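Local coordinates for protein ornithine cyclodeaminase (Methanococcus maripaludis S2, PDB 3C2Q) that converts ornithine to proline with release of ammonia, using NAD(+) as its cofactor, at residues M102-E105 with V106-E109; D303-P306 with S307-T310. All blocks are in the same frame, centred on the assembly; numbering follows the deposited sequence.

Contact 1 of 2, residues M102-E105 with V106-E109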
# COMPACT_ATOMS: atom_id res chain seq x y z
N MSE B 102 -4.79 -18.17 0.55
CA MSE B 102 -4.15 -17.44 -0.55
C MSE B 102 -5.09 -17.29 -1.77
O MSE B 102 -4.64 -17.25 -2.91
CB MSE B 102 -2.87 -18.13 -0.97
CG MSE B 102 -1.99 -18.53 0.16
SE MSE B 102 -1.54 -16.99 1.29
CE MSE B 102 -0.52 -16.17 0.20
N ASN B 103 -6.38 -17.18 -1.56
CA ASN B 103 -7.25 -17.09 -2.72
C ASN B 103 -7.75 -15.66 -3.01
O ASN B 103 -8.67 -15.50 -3.80
CB ASN B 103 -8.42 -18.08 -2.61
CG ASN B 103 -9.21 -17.90 -1.34
OD1 ASN B 103 -8.71 -17.40 -0.34
ND2 ASN B 103 -10.48 -18.26 -1.38
N SER B 104 -7.14 -14.64 -2.38
CA SER B 104 -7.45 -13.25 -2.69
C SER B 104 -7.35 -13.04 -4.18
O SER B 104 -6.55 -13.70 -4.85
CB SER B 104 -6.48 -12.28 -1.98
OG SER B 104 -5.15 -12.64 -2.30
N GLU B 105 -8.17 -12.16 -4.72
CA GLU B 105 -8.04 -11.73 -6.10
C GLU B 105 -6.78 -10.90 -6.32
O GLU B 105 -6.19 -10.89 -7.38
CB GLU B 105 -9.26 -10.86 -6.47
CG GLU B 105 -10.56 -11.59 -6.37
CD GLU B 105 -10.99 -12.20 -7.68
OE1 GLU B 105 -10.12 -12.71 -8.45
OE2 GLU B 105 -12.23 -12.15 -7.94
N VAL B 106 -6.36 -10.17 -5.29
CA VAL B 106 -5.28 -9.22 -5.50
C VAL B 106 -4.34 -9.34 -4.31
O VAL B 106 -4.71 -8.99 -3.19
CB VAL B 106 -5.82 -7.72 -5.54
CG1 VAL B 106 -4.63 -6.69 -5.49
CG2 VAL B 106 -6.73 -7.46 -6.72
N SER B 107 -3.14 -9.86 -4.55
CA SER B 107 -2.12 -9.86 -3.50
C SER B 107 -0.77 -10.11 -4.15
O SER B 107 -0.65 -10.89 -5.12
CB SER B 107 -2.35 -11.01 -2.49
OG SER B 107 -1.24 -11.12 -1.60
N SER B 108 0.26 -9.50 -3.59
CA SER B 108 1.61 -9.74 -4.05
C SER B 108 2.12 -11.15 -3.63
O SER B 108 3.09 -11.64 -4.20
CB SER B 108 2.53 -8.64 -3.53
OG SER B 108 2.57 -8.68 -2.10
N GLU B 109 1.45 -11.81 -2.67
CA GLU B 109 1.91 -13.09 -2.15
C GLU B 109 1.41 -14.25 -3.02
O GLU B 109 0.58 -15.07 -2.55
CB GLU B 109 1.42 -13.32 -0.72
CG GLU B 109 1.93 -12.29 0.30
CD GLU B 109 1.54 -12.68 1.72
OE1 GLU B 109 0.33 -12.88 1.99
OE2 GLU B 109 2.48 -12.80 2.53
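Met102, present as selenomethionine, meets Glu109 across the mouth of an open loop. Its terminal methyl does the touching. CE lies 3.2 Å from the backbone O of Glu109 and 3.6 Å from Glu109 CB. The two side chains cross at about a right angle, and CE also comes within 3.8 Å of Glu109 OE1. The selenomethionine chain is bent at its last two torsions (chi3 -70°), which brings the methyl against Glu109. Nearer the bend of the loop, Ser104 faces Ser107. Ser104 OG rests on Ser107 CB at 3.2 Å, a van der Waals contact of hydroxyl against methylene. The hydroxyl of Ser107 looks elsewhere. OG stands opposite the backbone N about the CA-CB bond (chi1 171°) and reaches forward along the chain. There it accepts a nearly straight hydrogen bond from Glu109 N, 3.0 Å from Ser107 OG with an angle of 164° at the hydrogen. This is an ST turn, which probably steadies the backbone of Glu109 against which the methyl of Met102 packs. Two side chains have their main polar partners on the second subunit: Ser104 OG is hydrogen-bonded to Asp314 there, and Glu109 OE2 forms a salt bridge with Arg315 of the same subunit. The loop thus packs at subunit interfaces of the tetramer, since Met102 and Glu109 also touch Val189 and His148 of the third subunit. Within its own chain it is tied by Lys110 NZ, which is hydrogen-bonded to the O of Ser104. The loop lies between strand 84-86 and helix 112-133. At its bend the buried Val106 turns outward from the loop, packing on helix 306-314 and strand 321-324.

Contact 2 of 2, residues D303-P306 with S307-T310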
# COMPACT_ATOMS: atom_id res chain seq x y z
N ASP B 303 0.86 -4.00 -11.27
CA ASP B 303 1.26 -2.78 -10.57
C ASP B 303 1.92 -3.17 -9.27
O ASP B 303 1.64 -4.25 -8.74
CB ASP B 303 0.10 -1.80 -10.30
CG ASP B 303 0.65 -0.37 -9.86
OD1 ASP B 303 1.72 0.09 -10.34
OD2 ASP B 303 0.18 0.20 -8.91
N ILE B 304 2.72 -2.27 -8.72
CA ILE B 304 3.31 -2.55 -7.41
C ILE B 304 2.33 -2.30 -6.25
O ILE B 304 2.57 -2.77 -5.12
CB ILE B 304 4.64 -1.81 -7.21
CG1 ILE B 304 5.50 -2.54 -6.13
CG2 ILE B 304 4.40 -0.28 -6.95
CD1 ILE B 304 7.02 -2.13 -6.09
N GLN B 305 1.25 -1.54 -6.52
CA GLN B 305 0.25 -1.18 -5.49
C GLN B 305 -0.97 -2.08 -5.63
O GLN B 305 -1.65 -2.01 -6.66
CB GLN B 305 -0.15 0.32 -5.61
CG GLN B 305 1.06 1.25 -5.46
CD GLN B 305 0.73 2.75 -5.47
OE1 GLN B 305 -0.03 3.23 -6.31
NE2 GLN B 305 1.34 3.49 -4.55
N PRO B 306 -1.24 -2.93 -4.62
CA PRO B 306 -2.45 -3.77 -4.78
C PRO B 306 -3.72 -2.92 -4.89
O PRO B 306 -4.63 -3.29 -5.63
CB PRO B 306 -2.47 -4.65 -3.53
CG PRO B 306 -1.57 -3.93 -2.50
CD PRO B 306 -0.52 -3.21 -3.35
N SER B 307 -3.76 -1.76 -4.24
CA SER B 307 -4.95 -0.91 -4.32
C SER B 307 -5.30 -0.50 -5.77
O SER B 307 -6.49 -0.33 -6.12
CB SER B 307 -4.80 0.31 -3.39
OG SER B 307 -3.82 1.17 -3.91
N THR B 308 -4.29 -0.40 -6.65
CA THR B 308 -4.56 -0.11 -8.06
C THR B 308 -5.37 -1.20 -8.76
O THR B 308 -6.34 -0.89 -9.48
CB THR B 308 -3.24 0.25 -8.84
OG1 THR B 308 -2.77 1.49 -8.32
CG2 THR B 308 -3.48 0.43 -10.36
N VAL B 309 -4.99 -2.46 -8.56
CA VAL B 309 -5.69 -3.56 -9.18
C VAL B 309 -7.09 -3.65 -8.56
O VAL B 309 -8.07 -3.88 -9.25
CB VAL B 309 -4.97 -4.90 -8.94
CG1 VAL B 309 -5.67 -5.99 -9.75
CG2 VAL B 309 -3.48 -4.80 -9.34
N THR B 310 -7.17 -3.46 -7.25
CA THR B 310 -8.49 -3.53 -6.59
C THR B 310 -9.43 -2.41 -7.11
O THR B 310 -10.65 -2.64 -7.27
CB THR B 310 -8.34 -3.45 -5.06
OG1 THR B 310 -7.66 -4.64 -4.60
CG2 THR B 310 -9.70 -3.43 -4.41
O HOH W 1 -0.71 2.56 -9.68
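Asp303 OD2 is gripped by a backbone N-H and a water, and the water links it to Thr308. The backbone N of Gln305 donates to Asp303 OD2 at 3.1 Å. This closes an Asx turn at the end of strand 298-303 of the Rossmann fold, where the chain passes into helix 306-314. The N-H comes from above the carboxylate, 76° out of its plane. The water donates to Asp303 OD2 at 2.6 Å and is also hydrogen-bonded to Thr308 OG1, at 2.7 Å. The side chains of Asp303 and Thr308 cross at about a right angle, and Thr308 CB packs 3.4 Å from Asp303 OD2. The other carboxylate oxygen, OD1, is hydrogen-bonded to Ser281 OG, so both oxygens are held. Asp303 probably belongs to the NAD(+) site, as in related enzymes, and a bound imidazole lies about 4 Å from its side chain, consistent with a pocket here. With an alanine in place of Asp303, the N-H of Gln305 and the hydroxyl of Ser281 would probably lose these partners, and the bridging water one of its own. Gln305 reaches into the helix through its backbone. Its O accepts from Thr308 N at 3.1 Å, a bent bond whose donor stands above the carbonyl plane. A weak hydrogen bond joins Ser307 OG and Gln305 NE2 of the fourth subunit. Pro306 has no backbone N-H to donate. Its O accepts the regular helical bond from Thr310 N, 3.0 Å away, with the donor nearly in line with the C=O bond (164°).

Overall arrangement
Contact 1 comes first along the chain and contact 2 roughly 200 residues later, yet their centres are 11 Å apart and they touch. Val106 makes the join. Its CG1 lies 3.4 Å from Pro306 O, and its CG2 lies 3.5 Å from Val309 CG1. Contact 1 sits in the loop that leads into helix 112-133. Contact 2 joins strand 298-303, of the six-stranded parallel sheet, to helix 306-314. The packing therefore links the first region of the ArgZ-like C-terminal part to the Rossmann region. Both contacts also meet other subunits, so the presumed NAD(+) site probably lies near tetramer interfaces.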